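Side-chain contacts in thymidylate synthase ThyX (Streptomyces cacaoi subsp. asoensis, PDB 4P5A), which probably catalyses the reductive methylation of dUMP to dTMP, with methylenetetrahydrofolate as methyl donor and NADPH and reduced FAD as reductants: residues P77-R82 against A105-D110; R88-N93 against A183-H188; E95-R100 against I164-L169. All coordinates share one frame; numbering follows the deposited sequence.

How the contacts relate
All three contacts are buried in the tetramer; the centres of contacts 1 and 2 lie about 11 Å from the centre of the chain, that of contact 3 about 22 Å, toward its periphery. Contact 1 is apolar, rings and a proline at the start of helix 78-84, with the nucleotide reached further along that helix. Contact 2 mixes apolar packing and one weak hydrogen bond with a grip on the FAD diphosphate. In contact 3, A97 and the aliphatic part of R98 touch the R166 guanidinium; the polar bonds go to the nucleotide, R166 to its phosphate and R98 to its base. Residues 88-93 run almost directly into 95-100, and all three contacts touch the second subunit.

Contact 1. Residues P77-R82 against A105-D110; sequences PIFTVR and AFYVPD. With 5BU (5-bromo-uridine-5'-monophosphate), chain F.
Where strand 69-77 of the main antiparallel sheet gives way to helix 78-84, P77 and F79 close on Y107 of the short strand 105-107. P77 is the N-cap residue, and its carbonyl O accepts from both T80 N and V81 N in the first turn. Its ring comes in obliquely at the root of the tyrosine, CB lying 3.7 Å from Y107 CB, while P77 CG is 3.8 Å from Y107 CG. F79 reaches the same ring from the helix, with CE1 3.9 Å from Y107 CD1. That tyrosine atom lies at the edge of the phenylalanine ring, in its plane, yet the two rings are inclined at 58°, with centroids 6.0 Å apart. Y107 holds CG anti to its own nitrogen (chi1 174°), which sends the ring across to P77 and F79 and lets the hydroxyl bond to E208.

One turn on, the same helix meets 5-bromo-UMP. The R82 guanidinium lays one face over the ribose, C3' standing 3.7 Å above its plane, and R82 O is 3.2 Å from the nucleotide O2'. NH1 also makes a salt bridge to E94 of the second subunit. With an alanine here, the sugar would probably lose its flat cover and that glutamate its charged mate.

Around the aromatic pair, F79 leans on E208 of helix 207-223, P77 and Y107 pack on Y174 of strand 174-181, and L167 of the second subunit touches both rings.

Contact 2. Residues R88-N93 against A183-H188; sequences RTWSFN and ARALMH. With FAD (flavin-adenine dinucleotide), chain H.
W90 and T89 bring the turn before strand 91-94 against A185 and L186 on the first turns of helix 183-193. The apolar part is modest. The six-membered half of the indole crosses L186 obliquely, W90 CZ2 to L186 CD1 being 3.9 Å, and on the five-membered half W90 CD1 lies 4.1 Å from A185 CB. The indole swings toward the helix with CG anti to its carbonyl carbon (chi1 -73°), and M216 of helix 207-223 and F189 pack on it as well. The A185 methyl also makes a van der Waals touch with the T89 hydroxyl, CB to OG1 3.7 Å.

A single polar link joins the two segments directly: W90 NE1 donates to A185 O at 3.4 Å, a weak and bent bond at 141° that gives the buried indole N-H a partner.

Further polar bonds reach FAD. R88 takes hold of one phosphate oxygen twice, the backbone N at 2.9 Å from O2A and NE at 2.8 Å from the same O2A, the latter almost straight at 176°. After an extended start the chain bends at chi3, which lets NH2 reach O1P on the other phosphate and lays the guanidinium face against the adenine, N7A standing 3.2 Å above its centre. From the helix, H188 NE2 donates to O2P at 3.1 Å, while the ribose C5B lies over a face of the imidazole. These positive and N-H groups would probably offset the charge of the diphosphate.

R88 also pairs with E66 of the fourth subunit, and E94 N of the second subunit bonds the same cofactor. The arrangement is the FAD diphosphate site of ThyX enzymes, with R88 closing the RHR triplet of their RHRX7S signature and each site built from three monomers.

Contact 3. Residues E95-R100 against I164-L169; sequences ESARYR and IARLVL. With 5BU (5-bromo-uridine-5'-monophosphate), chain G.
R98 and R166 cross obliquely with their guanidinium planes only 15° apart, and the contact is made by the aliphatic part of one against the end of the other: R166 NH2 lies 3.5 Å from R98 CG. A97 adds its methyl, CB 3.7 Å from R166 NH1. R166 starts with CG between its backbone N and carbonyl carbon (chi1 55°) and bends at chi2, which presents the guanidinium edge to the phosphate of 5-bromo-UMP. There NH2 donates to OP2 at 2.8 Å with an angle of 158°, and NH1 to OP1 at 3.1 Å. R98 goes further along the nucleotide, bending at chi3, and gives NH1 to the base O4 at 2.7 Å.

The loop 95-100 completes the phosphate site of the ThyX fold. S96, the serine of the RHRX7S signature, bonds OP3 through OG at 2.6 Å, and the same OG accepts from Y99 N in an ST motif. The backbone N of A97 reaches OP1 at 3.0 Å.

E163 steadies both arginines, its carboxylate in a salt bridge with R98 NE and its carbonyl O taking R166 NE. From the second subunit, Y124 offers its ring to R98 in a cation-pi contact and Q206 receives R166 NH2.

Contact 1. Residues P77-R82 against A105-D110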
loop_
_atom_site.group_PDB
_atom_site.type_symbol
_atom_site.label_atom_id
_atom_site.label_comp_id
_atom_site.label_asym_id
_atom_site.label_seq_id
_atom_site.Cartn_x
_atom_site.Cartn_y
_atom_site.Cartn_z
ATOM N N PRO B 77 5.277 -10.015 23.231
ATOM C CA PRO B 77 6.667 -10.326 22.995
ATOM C C PRO B 77 7.055 -10.018 21.543
ATOM O O PRO B 77 6.186 -10.040 20.638
ATOM C CB PRO B 77 6.756 -11.835 23.300
ATOM C CG PRO B 77 5.350 -12.368 23.043
ATOM C CD PRO B 77 4.424 -11.208 23.476
ATOM N N ILE B 78 8.294 -9.667 21.342
ATOM C CA ILE B 78 8.764 -9.354 19.978
ATOM C C ILE B 78 8.377 -10.416 18.917
ATOM O O ILE B 78 7.962 -10.045 17.813
ATOM C CB ILE B 78 10.307 -9.192 20.031
ATOM C CG1 ILE B 78 10.591 -7.863 20.707
ATOM C CG2 ILE B 78 10.928 -9.214 18.583
ATOM C CD1 ILE B 78 12.064 -7.639 20.957
ATOM N N PHE B 79 8.471 -11.719 19.227
ATOM C CA PHE B 79 8.103 -12.618 18.168
ATOM C C PHE B 79 6.672 -12.471 17.671
ATOM O O PHE B 79 6.388 -12.828 16.530
ATOM C CB PHE B 79 8.410 -14.094 18.465
ATOM C CG PHE B 79 7.522 -14.699 19.511
ATOM C CD1 PHE B 79 7.787 -14.528 20.888
ATOM C CD2 PHE B 79 6.365 -15.388 19.109
ATOM C CE1 PHE B 79 6.876 -15.093 21.857
ATOM C CE2 PHE B 79 5.470 -15.905 20.052
ATOM C CZ PHE B 79 5.700 -15.709 21.414
ATOM N N THR B 80 5.757 -12.055 18.541
ATOM C CA THR B 80 4.352 -11.850 18.151
ATOM C C THR B 80 4.166 -10.463 17.514
ATOM O O THR B 80 3.380 -10.323 16.593
ATOM C CB THR B 80 3.494 -11.924 19.435
ATOM O OG1 THR B 80 3.565 -13.279 19.908
ATOM C CG2 THR B 80 2.014 -11.620 19.133
ATOM N N VAL B 81 4.920 -9.477 17.994
ATOM C CA VAL B 81 4.889 -8.171 17.251
ATOM C C VAL B 81 5.330 -8.306 15.806
ATOM O O VAL B 81 4.783 -7.617 14.933
ATOM C CB VAL B 81 5.791 -7.166 17.987
ATOM C CG1 VAL B 81 5.818 -5.787 17.271
ATOM C CG2 VAL B 81 5.167 -6.958 19.373
ATOM N N ARG B 82 6.319 -9.166 15.580
ATOM C CA ARG B 82 6.729 -9.453 14.201
ATOM C C ARG B 82 5.537 -9.917 13.368
ATOM O O ARG B 82 5.481 -9.459 12.209
ATOM C CB ARG B 82 7.869 -10.466 14.056
ATOM C CG ARG B 82 9.107 -9.983 14.874
ATOM C CD ARG B 82 10.373 -10.122 13.947
ATOM N NE ARG B 82 10.757 -11.405 13.581
ATOM C CZ ARG B 82 11.385 -11.721 12.436
ATOM N NH1 ARG B 82 11.787 -12.919 12.320
ATOM N NH2 ARG B 82 11.587 -10.876 11.426
ATOM N N ALA B 105 10.841 -7.657 31.277
ATOM C CA ALA B 105 9.614 -8.467 31.232
ATOM C C ALA B 105 9.706 -9.342 30.048
ATOM O O ALA B 105 10.025 -8.846 28.912
ATOM C CB ALA B 105 8.392 -7.622 31.181
ATOM N N PHE B 106 9.431 -10.632 30.244
ATOM C CA PHE B 106 9.701 -11.670 29.205
ATOM C C PHE B 106 8.506 -12.584 29.183
ATOM O O PHE B 106 7.915 -12.914 30.247
ATOM C CB PHE B 106 11.001 -12.510 29.488
ATOM C CG PHE B 106 12.191 -11.691 29.584
ATOM C CD1 PHE B 106 12.627 -11.242 30.803
ATOM C CD2 PHE B 106 12.819 -11.230 28.405
ATOM C CE1 PHE B 106 13.689 -10.387 30.923
ATOM C CE2 PHE B 106 13.946 -10.333 28.496
ATOM C CZ PHE B 106 14.389 -9.950 29.760
ATOM N N TYR B 107 8.100 -13.027 27.982
ATOM C CA TYR B 107 6.945 -13.871 27.868
ATOM C C TYR B 107 7.271 -15.389 28.052
ATOM O O TYR B 107 8.238 -15.922 27.480
ATOM C CB TYR B 107 6.301 -13.701 26.425
ATOM C CG TYR B 107 5.150 -14.643 26.132
ATOM C CD1 TYR B 107 5.361 -15.834 25.389
ATOM C CD2 TYR B 107 3.849 -14.378 26.619
ATOM C CE1 TYR B 107 4.328 -16.717 25.149
ATOM C CE2 TYR B 107 2.786 -15.266 26.370
ATOM C CZ TYR B 107 3.028 -16.414 25.664
ATOM O OH TYR B 107 2.004 -17.312 25.380
ATOM N N VAL B 108 6.384 -16.068 28.785
ATOM C CA VAL B 108 6.421 -17.552 28.802
ATOM C C VAL B 108 4.980 -17.983 28.678
ATOM O O VAL B 108 4.094 -17.336 29.220
ATOM C CB VAL B 108 7.083 -18.111 30.198
ATOM C CG1 VAL B 108 8.543 -17.749 30.301
ATOM C CG2 VAL B 108 6.298 -17.605 31.365
ATOM N N PRO B 109 4.726 -19.093 28.007
ATOM C CA PRO B 109 3.333 -19.519 27.826
ATOM C C PRO B 109 2.686 -19.904 29.153
ATOM O O PRO B 109 3.394 -20.400 30.033
ATOM C CB PRO B 109 3.438 -20.698 26.878
ATOM C CG PRO B 109 4.969 -21.076 26.765
ATOM C CD PRO B 109 5.751 -19.954 27.383
ATOM N N ASP B 110 1.375 -19.716 29.292
ATOM C CA ASP B 110 0.736 -20.205 30.534
ATOM C C ASP B 110 0.389 -21.714 30.476
ATOM O O ASP B 110 0.656 -22.445 29.493
ATOM C CB ASP B 110 -0.469 -19.388 30.908
ATOM C CG ASP B 110 -1.594 -19.565 29.957
ATOM O OD1 ASP B 110 -1.693 -20.586 29.182
ATOM O OD2 ASP B 110 -2.427 -18.674 29.984
HETATM P P 5BU F . 8.518 -17.016 12.561
HETATM O OP1 5BU F . 9.993 -17.110 12.867
HETATM O OP2 5BU F . 7.910 -18.257 11.874
HETATM O OP3 5BU F . 7.653 -16.532 13.780
HETATM O "O5'" 5BU F . 8.379 -15.828 11.436
HETATM C "C5'" 5BU F . 9.319 -15.741 10.466
HETATM C "C4'" 5BU F . 8.889 -14.521 9.487
HETATM O "O4'" 5BU F . 7.603 -14.880 8.870
HETATM C "C3'" 5BU F . 8.605 -13.239 10.260
HETATM O "O3'" 5BU F . 8.783 -12.082 9.388
HETATM C "C2'" 5BU F . 7.117 -13.382 10.539
HETATM O "O2'" 5BU F . 6.520 -12.080 10.738
HETATM C "C1'" 5BU F . 6.515 -14.137 9.375
HETATM N N1 5BU F . 5.497 -15.149 9.749
HETATM C C2 5BU F . 4.312 -14.683 10.312
HETATM O O2 5BU F . 4.144 -13.441 10.320
HETATM N N3 5BU F . 3.369 -15.500 10.830
HETATM C C4 5BU F . 3.573 -16.884 10.792
HETATM O O4 5BU F . 2.736 -17.624 11.243
HETATM C C5 5BU F . 4.787 -17.322 10.225
HETATM C C6 5BU F . 5.779 -16.539 9.737
HETATM BR BR 5BU F . 5.012 -19.231 9.973
#

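Contact 2. Residues R88-N93 against A183-H188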
loop_
_atom_site.group_PDB
_atom_site.type_symbol
_atom_site.label_atom_id
_atom_site.label_comp_id
_atom_site.label_asym_id
_atom_site.label_seq_id
_atom_site.Cartn_x
_atom_site.Cartn_y
_atom_site.Cartn_z
ATOM N N ARG B 88 0.796 -4.855 6.065
ATOM C CA ARG B 88 1.286 -3.596 5.531
ATOM C C ARG B 88 0.209 -2.562 5.362
ATOM O O ARG B 88 0.533 -1.372 5.155
ATOM C CB ARG B 88 1.910 -3.907 4.111
ATOM C CG ARG B 88 3.202 -4.651 4.280
ATOM C CD ARG B 88 3.530 -5.279 2.838
ATOM N NE ARG B 88 2.555 -6.316 2.458
ATOM C CZ ARG B 88 2.696 -7.015 1.302
ATOM N NH1 ARG B 88 3.708 -6.690 0.448
ATOM N NH2 ARG B 88 1.844 -7.995 1.025
ATOM N N THR B 89 -1.051 -2.979 5.495
ATOM C CA THR B 89 -2.130 -1.985 5.395
ATOM C C THR B 89 -2.394 -1.257 6.732
ATOM O O THR B 89 -3.276 -0.437 6.769
ATOM C CB THR B 89 -3.425 -2.670 5.049
ATOM O OG1 THR B 89 -3.612 -3.900 5.789
ATOM C CG2 THR B 89 -3.335 -3.197 3.643
ATOM N N TRP B 90 -1.661 -1.604 7.783
ATOM C CA TRP B 90 -1.840 -0.956 9.087
ATOM C C TRP B 90 -0.752 0.137 9.286
ATOM O O TRP B 90 0.200 0.211 8.497
ATOM C CB TRP B 90 -1.584 -2.008 10.176
ATOM C CG TRP B 90 -2.714 -3.051 10.309
ATOM C CD1 TRP B 90 -3.235 -3.871 9.324
ATOM C CD2 TRP B 90 -3.311 -3.393 11.520
ATOM N NE1 TRP B 90 -4.196 -4.731 9.926
ATOM C CE2 TRP B 90 -4.266 -4.398 11.271
ATOM C CE3 TRP B 90 -3.216 -2.853 12.816
ATOM C CZ2 TRP B 90 -5.060 -4.976 12.301
ATOM C CZ3 TRP B 90 -4.023 -3.410 13.887
ATOM C CH2 TRP B 90 -4.963 -4.463 13.574
ATOM N N SER B 91 -0.915 0.949 10.334
ATOM C CA SER B 91 0.090 1.898 10.750
ATOM C C SER B 91 0.542 1.463 12.123
ATOM O O SER B 91 -0.275 1.061 12.932
ATOM C CB SER B 91 -0.554 3.302 10.885
ATOM O OG SER B 91 -0.869 3.699 9.501
ATOM N N PHE B 92 1.836 1.566 12.388
ATOM C CA PHE B 92 2.433 1.117 13.687
ATOM C C PHE B 92 3.390 2.165 14.231
ATOM O O PHE B 92 4.030 2.883 13.426
ATOM C CB PHE B 92 3.268 -0.157 13.467
ATOM C CG PHE B 92 2.460 -1.296 12.913
ATOM C CD1 PHE B 92 1.475 -1.920 13.697
ATOM C CD2 PHE B 92 2.668 -1.739 11.555
ATOM C CE1 PHE B 92 0.716 -2.975 13.213
ATOM C CE2 PHE B 92 1.850 -2.851 11.093
ATOM C CZ PHE B 92 0.911 -3.410 11.921
ATOM N N ASN B 93 3.528 2.236 15.561
ATOM C CA ASN B 93 4.675 2.977 16.118
ATOM C C ASN B 93 4.978 2.251 17.417
ATOM O O ASN B 93 4.102 2.131 18.267
ATOM C CB ASN B 93 4.388 4.434 16.463
ATOM C CG ASN B 93 5.734 5.184 16.676
ATOM O OD1 ASN B 93 6.016 5.719 17.822
ATOM N ND2 ASN B 93 6.607 5.140 15.656
ATOM N N ALA B 183 -11.505 -0.813 9.335
ATOM C CA ALA B 183 -12.166 -2.098 9.575
ATOM C C ALA B 183 -11.872 -3.121 8.461
ATOM O O ALA B 183 -11.859 -4.337 8.717
ATOM C CB ALA B 183 -13.715 -1.864 9.597
ATOM N N ARG B 184 -11.612 -2.669 7.213
ATOM C CA ARG B 184 -11.282 -3.608 6.119
ATOM C C ARG B 184 -9.934 -4.267 6.440
ATOM O O ARG B 184 -9.794 -5.518 6.294
ATOM C CB ARG B 184 -11.273 -2.846 4.786
ATOM C CG ARG B 184 -11.344 -3.923 3.627
ATOM C CD ARG B 184 -10.935 -3.214 2.313
ATOM N NE ARG B 184 -11.273 -4.145 1.216
ATOM C CZ ARG B 184 -11.103 -3.767 -0.079
ATOM N NH1 ARG B 184 -11.494 -4.637 -1.078
ATOM N NH2 ARG B 184 -10.586 -2.561 -0.371
ATOM N N ALA B 185 -8.974 -3.483 6.872
ATOM C CA ALA B 185 -7.650 -4.018 7.205
ATOM C C ALA B 185 -7.770 -4.916 8.432
ATOM O O ALA B 185 -7.076 -5.909 8.497
ATOM C CB ALA B 185 -6.706 -2.847 7.497
ATOM N N LEU B 186 -8.588 -4.562 9.406
ATOM C CA LEU B 186 -8.794 -5.413 10.572
ATOM C C LEU B 186 -9.429 -6.740 10.108
ATOM O O LEU B 186 -8.936 -7.798 10.592
ATOM C CB LEU B 186 -9.726 -4.722 11.628
ATOM C CG LEU B 186 -9.919 -5.594 12.896
ATOM C CD1 LEU B 186 -8.593 -5.933 13.609
ATOM C CD2 LEU B 186 -10.815 -4.783 13.804
ATOM N N MET B 187 -10.424 -6.708 9.232
ATOM C CA MET B 187 -11.036 -7.997 8.791
ATOM C C MET B 187 -10.021 -8.860 8.062
ATOM O O MET B 187 -10.028 -10.106 8.251
ATOM C CB MET B 187 -12.325 -7.713 7.904
ATOM C CG MET B 187 -13.487 -7.334 8.828
ATOM S SD MET B 187 -14.955 -7.128 7.806
ATOM C CE MET B 187 -14.742 -5.448 7.055
ATOM N N HIS B 188 -9.158 -8.249 7.275
ATOM C CA HIS B 188 -8.151 -9.098 6.533
ATOM C C HIS B 188 -7.192 -9.708 7.542
ATOM O O HIS B 188 -6.850 -10.912 7.455
ATOM C CB HIS B 188 -7.450 -8.200 5.517
ATOM C CG HIS B 188 -6.532 -8.964 4.606
ATOM N ND1 HIS B 188 -6.931 -9.415 3.369
ATOM C CD2 HIS B 188 -5.253 -9.369 4.780
ATOM C CE1 HIS B 188 -5.924 -10.053 2.794
ATOM N NE2 HIS B 188 -4.919 -10.112 3.660
HETATM P PA FAD H . -1.052 -7.130 4.121
HETATM O O1A FAD H . -1.900 -6.425 5.091
HETATM O O2A FAD H . 0.363 -6.903 4.025
HETATM O O5B FAD H . -1.703 -6.956 2.718
HETATM C C5B FAD H . -3.157 -7.171 2.523
HETATM C C4B FAD H . -3.457 -7.431 1.072
HETATM O O4B FAD H . -2.995 -6.303 0.300
HETATM C C3B FAD H . -2.678 -8.587 0.527
HETATM O O3B FAD H . -3.359 -9.837 0.795
HETATM C C2B FAD H . -2.631 -8.310 -0.986
HETATM O O2B FAD H . -3.988 -8.567 -1.502
HETATM C C1B FAD H . -2.445 -6.760 -0.998
HETATM N N9A FAD H . -1.043 -6.312 -1.067
HETATM C C8A FAD H . -0.456 -5.456 -0.212
HETATM N N7A FAD H . 0.786 -5.177 -0.605
HETATM C C5A FAD H . 0.975 -5.844 -1.812
HETATM C C6A FAD H . 2.027 -5.977 -2.753
HETATM N N6A FAD H . 3.222 -5.320 -2.619
HETATM N N1A FAD H . 1.808 -6.789 -3.838
HETATM C C2A FAD H . 0.624 -7.407 -4.059
HETATM N N3A FAD H . -0.409 -7.307 -3.183
HETATM C C4A FAD H . -0.217 -6.574 -2.049
HETATM N N1 FAD H . 5.826 -14.842 6.150
HETATM C C2 FAD H . 7.117 -15.142 5.799
HETATM O O2 FAD H . 7.963 -14.296 5.558
HETATM N N3 FAD H . 7.529 -16.452 5.867
HETATM C C4 FAD H . 6.660 -17.457 6.272
HETATM O O4 FAD H . 7.109 -18.635 6.233
HETATM C C4X FAD H . 5.330 -17.143 6.606
HETATM N N5 FAD H . 4.351 -18.120 6.896
HETATM C C5X FAD H . 3.087 -17.702 7.408
HETATM C C6 FAD H . 2.137 -18.581 7.980
HETATM C C7 FAD H . 0.888 -18.146 8.450
HETATM C C7M FAD H . -0.019 -19.240 9.038
HETATM C C8 FAD H . 0.502 -16.775 8.454
HETATM C C8M FAD H . -0.901 -16.272 8.916
HETATM C C9 FAD H . 1.439 -15.867 7.906
HETATM C C9A FAD H . 2.728 -16.323 7.442
HETATM N N10 FAD H . 3.660 -15.398 6.899
HETATM C C10 FAD H . 4.940 -15.826 6.538
HETATM C "C1'" FAD H . 3.370 -13.935 6.898
HETATM C "C2'" FAD H . 2.528 -13.783 5.554
HETATM O "O2'" FAD H . 3.322 -14.061 4.361
HETATM C "C3'" FAD H . 2.094 -12.307 5.362
HETATM O "O3'" FAD H . 3.189 -11.377 5.443
HETATM C "C4'" FAD H . 1.018 -11.859 6.488
HETATM O "O4'" FAD H . 0.141 -12.915 6.702
HETATM C "C5'" FAD H . 0.288 -10.585 5.990
HETATM O "O5'" FAD H . -0.664 -10.997 4.986
HETATM P P FAD H . -0.858 -10.026 3.710
HETATM O O1P FAD H . 0.400 -9.779 2.941
HETATM O O2P FAD H . -1.939 -10.664 2.937
HETATM O O3P FAD H . -1.327 -8.648 4.346
#

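Contact 3. Residues E95-R100 against I164-L169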
loop_
_atom_site.group_PDB
_atom_site.type_symbol
_atom_site.label_atom_id
_atom_site.label_comp_id
_atom_site.label_asym_id
_atom_site.label_seq_id
_atom_site.Cartn_x
_atom_site.Cartn_y
_atom_site.Cartn_z
ATOM N N GLU B 95 7.797 1.189 20.741
ATOM C CA GLU B 95 8.862 1.670 21.594
ATOM C C GLU B 95 10.153 1.109 21.092
ATOM O O GLU B 95 10.230 -0.022 20.654
ATOM C CB GLU B 95 8.599 1.043 22.980
ATOM C CG GLU B 95 9.324 1.779 24.072
ATOM C CD GLU B 95 8.541 1.634 25.385
ATOM O OE1 GLU B 95 7.748 2.574 25.779
ATOM O OE2 GLU B 95 8.675 0.537 25.953
ATOM N N SER B 96 11.195 1.922 21.153
ATOM C CA SER B 96 12.469 1.550 20.604
ATOM C C SER B 96 13.551 1.131 21.658
ATOM O O SER B 96 13.763 1.851 22.582
ATOM C CB SER B 96 12.971 2.769 19.871
ATOM O OG SER B 96 14.385 2.629 19.589
ATOM N N ALA B 97 14.244 0.019 21.408
ATOM C CA ALA B 97 15.413 -0.385 22.220
ATOM C C ALA B 97 16.666 0.348 21.859
ATOM O O ALA B 97 17.623 0.357 22.664
ATOM C CB ALA B 97 15.612 -1.928 22.124
ATOM N N ARG B 98 16.761 0.940 20.644
ATOM C CA ARG B 98 17.885 1.859 20.392
ATOM C C ARG B 98 17.740 3.077 21.270
ATOM O O ARG B 98 18.756 3.636 21.699
ATOM C CB ARG B 98 17.829 2.347 18.917
ATOM C CG ARG B 98 17.996 1.167 17.907
ATOM C CD ARG B 98 18.041 1.815 16.533
ATOM N NE ARG B 98 19.336 2.550 16.337
ATOM C CZ ARG B 98 19.509 3.588 15.511
ATOM N NH1 ARG B 98 18.456 4.096 14.803
ATOM N NH2 ARG B 98 20.743 4.141 15.395
ATOM N N TYR B 99 16.491 3.494 21.546
ATOM C CA TYR B 99 16.203 4.783 22.183
ATOM C C TYR B 99 16.176 4.658 23.721
ATOM O O TYR B 99 16.669 5.523 24.412
ATOM C CB TYR B 99 14.868 5.331 21.724
ATOM C CG TYR B 99 14.574 6.739 22.190
ATOM C CD1 TYR B 99 15.021 7.852 21.458
ATOM C CD2 TYR B 99 13.813 6.976 23.363
ATOM C CE1 TYR B 99 14.692 9.209 21.924
ATOM C CE2 TYR B 99 13.528 8.299 23.807
ATOM C CZ TYR B 99 13.980 9.374 23.097
ATOM O OH TYR B 99 13.677 10.668 23.544
ATOM N N ARG B 100 15.658 3.566 24.238
ATOM C CA ARG B 100 15.444 3.505 25.675
ATOM C C ARG B 100 15.831 2.116 26.164
ATOM O O ARG B 100 15.661 1.136 25.426
ATOM C CB ARG B 100 13.975 3.738 25.987
ATOM C CG ARG B 100 13.730 3.926 27.553
ATOM C CD ARG B 100 12.435 4.699 27.906
ATOM N NE ARG B 100 11.243 3.830 27.884
ATOM C CZ ARG B 100 10.689 3.223 28.952
ATOM N NH1 ARG B 100 11.201 3.388 30.178
ATOM N NH2 ARG B 100 9.608 2.445 28.800
ATOM N N ILE B 164 23.386 -1.852 20.825
ATOM C CA ILE B 164 24.210 -3.001 20.691
ATOM C C ILE B 164 23.980 -3.896 21.896
ATOM O O ILE B 164 23.959 -5.129 21.719
ATOM C CB ILE B 164 25.718 -2.597 20.605
ATOM C CG1 ILE B 164 26.041 -1.970 19.253
ATOM C CG2 ILE B 164 26.658 -3.755 21.016
ATOM C CD1 ILE B 164 26.024 -3.003 18.101
ATOM N N ALA B 165 23.805 -3.347 23.084
ATOM C CA ALA B 165 23.558 -4.215 24.254
ATOM C C ALA B 165 22.341 -5.098 24.079
ATOM O O ALA B 165 22.331 -6.273 24.565
ATOM C CB ALA B 165 23.427 -3.420 25.535
ATOM N N ARG B 166 21.297 -4.574 23.412
ATOM C CA ARG B 166 20.078 -5.386 23.242
ATOM C C ARG B 166 20.226 -6.566 22.356
ATOM O O ARG B 166 19.251 -7.354 22.277
ATOM C CB ARG B 166 18.892 -4.578 22.801
ATOM C CG ARG B 166 19.056 -3.734 21.527
ATOM C CD ARG B 166 19.119 -4.616 20.268
ATOM N NE ARG B 166 19.036 -3.700 19.107
ATOM C CZ ARG B 166 17.887 -3.209 18.561
ATOM N NH1 ARG B 166 16.698 -3.591 19.014
ATOM N NH2 ARG B 166 18.012 -2.312 17.602
ATOM N N LEU B 167 21.380 -6.713 21.684
ATOM C CA LEU B 167 21.638 -7.929 20.931
ATOM C C LEU B 167 21.429 -9.227 21.705
ATOM O O LEU B 167 21.127 -10.256 21.107
ATOM C CB LEU B 167 23.023 -7.891 20.334
ATOM C CG LEU B 167 23.125 -7.375 18.896
ATOM C CD1 LEU B 167 22.379 -6.059 18.785
ATOM C CD2 LEU B 167 24.675 -7.156 18.696
ATOM N N VAL B 168 21.659 -9.200 23.031
ATOM C CA VAL B 168 21.572 -10.434 23.809
ATOM C C VAL B 168 20.151 -10.783 24.272
ATOM O O VAL B 168 19.932 -11.890 24.826
ATOM C CB VAL B 168 22.521 -10.339 25.054
ATOM C CG1 VAL B 168 23.988 -10.222 24.507
ATOM C CG2 VAL B 168 22.068 -9.232 25.981
ATOM N N LEU B 169 19.179 -9.883 24.046
ATOM C CA LEU B 169 17.790 -10.099 24.596
ATOM C C LEU B 169 16.984 -10.984 23.654
ATOM O O LEU B 169 17.140 -10.888 22.405
ATOM C CB LEU B 169 17.020 -8.767 24.861
ATOM C CG LEU B 169 17.746 -7.823 25.849
ATOM C CD1 LEU B 169 17.012 -6.575 25.940
ATOM C CD2 LEU B 169 17.732 -8.437 27.210
HETATM P P 5BU G . 14.468 -0.996 17.875
HETATM O OP1 5BU G . 14.082 -1.850 19.015
HETATM O OP2 5BU G . 15.415 -1.562 16.908
HETATM O OP3 5BU G . 14.649 0.419 18.187
HETATM O "O5'" 5BU G . 13.155 -0.953 16.947
HETATM C "C5'" 5BU G . 11.874 -0.797 17.577
HETATM C "C4'" 5BU G . 10.810 -0.836 16.444
HETATM O "O4'" 5BU G . 10.913 0.470 15.676
HETATM C "C3'" 5BU G . 10.927 -1.900 15.384
HETATM O "O3'" 5BU G . 9.568 -2.130 14.804
HETATM C "C2'" 5BU G . 11.826 -1.249 14.363
HETATM O "O2'" 5BU G . 11.581 -1.834 13.131
HETATM C "C1'" 5BU G . 11.431 0.209 14.357
HETATM N N1 5BU G . 12.711 1.022 14.225
HETATM C C2 5BU G . 13.403 0.964 13.020
HETATM O O2 5BU G . 12.851 0.328 12.099
HETATM N N3 5BU G . 14.577 1.658 12.874
HETATM C C4 5BU G . 15.129 2.461 13.883
HETATM O O4 5BU G . 16.252 2.945 13.705
HETATM C C5 5BU G . 14.412 2.503 15.051
HETATM C C6 5BU G . 13.235 1.829 15.248
HETATM BR BR 5BU G . 14.962 3.676 16.451
#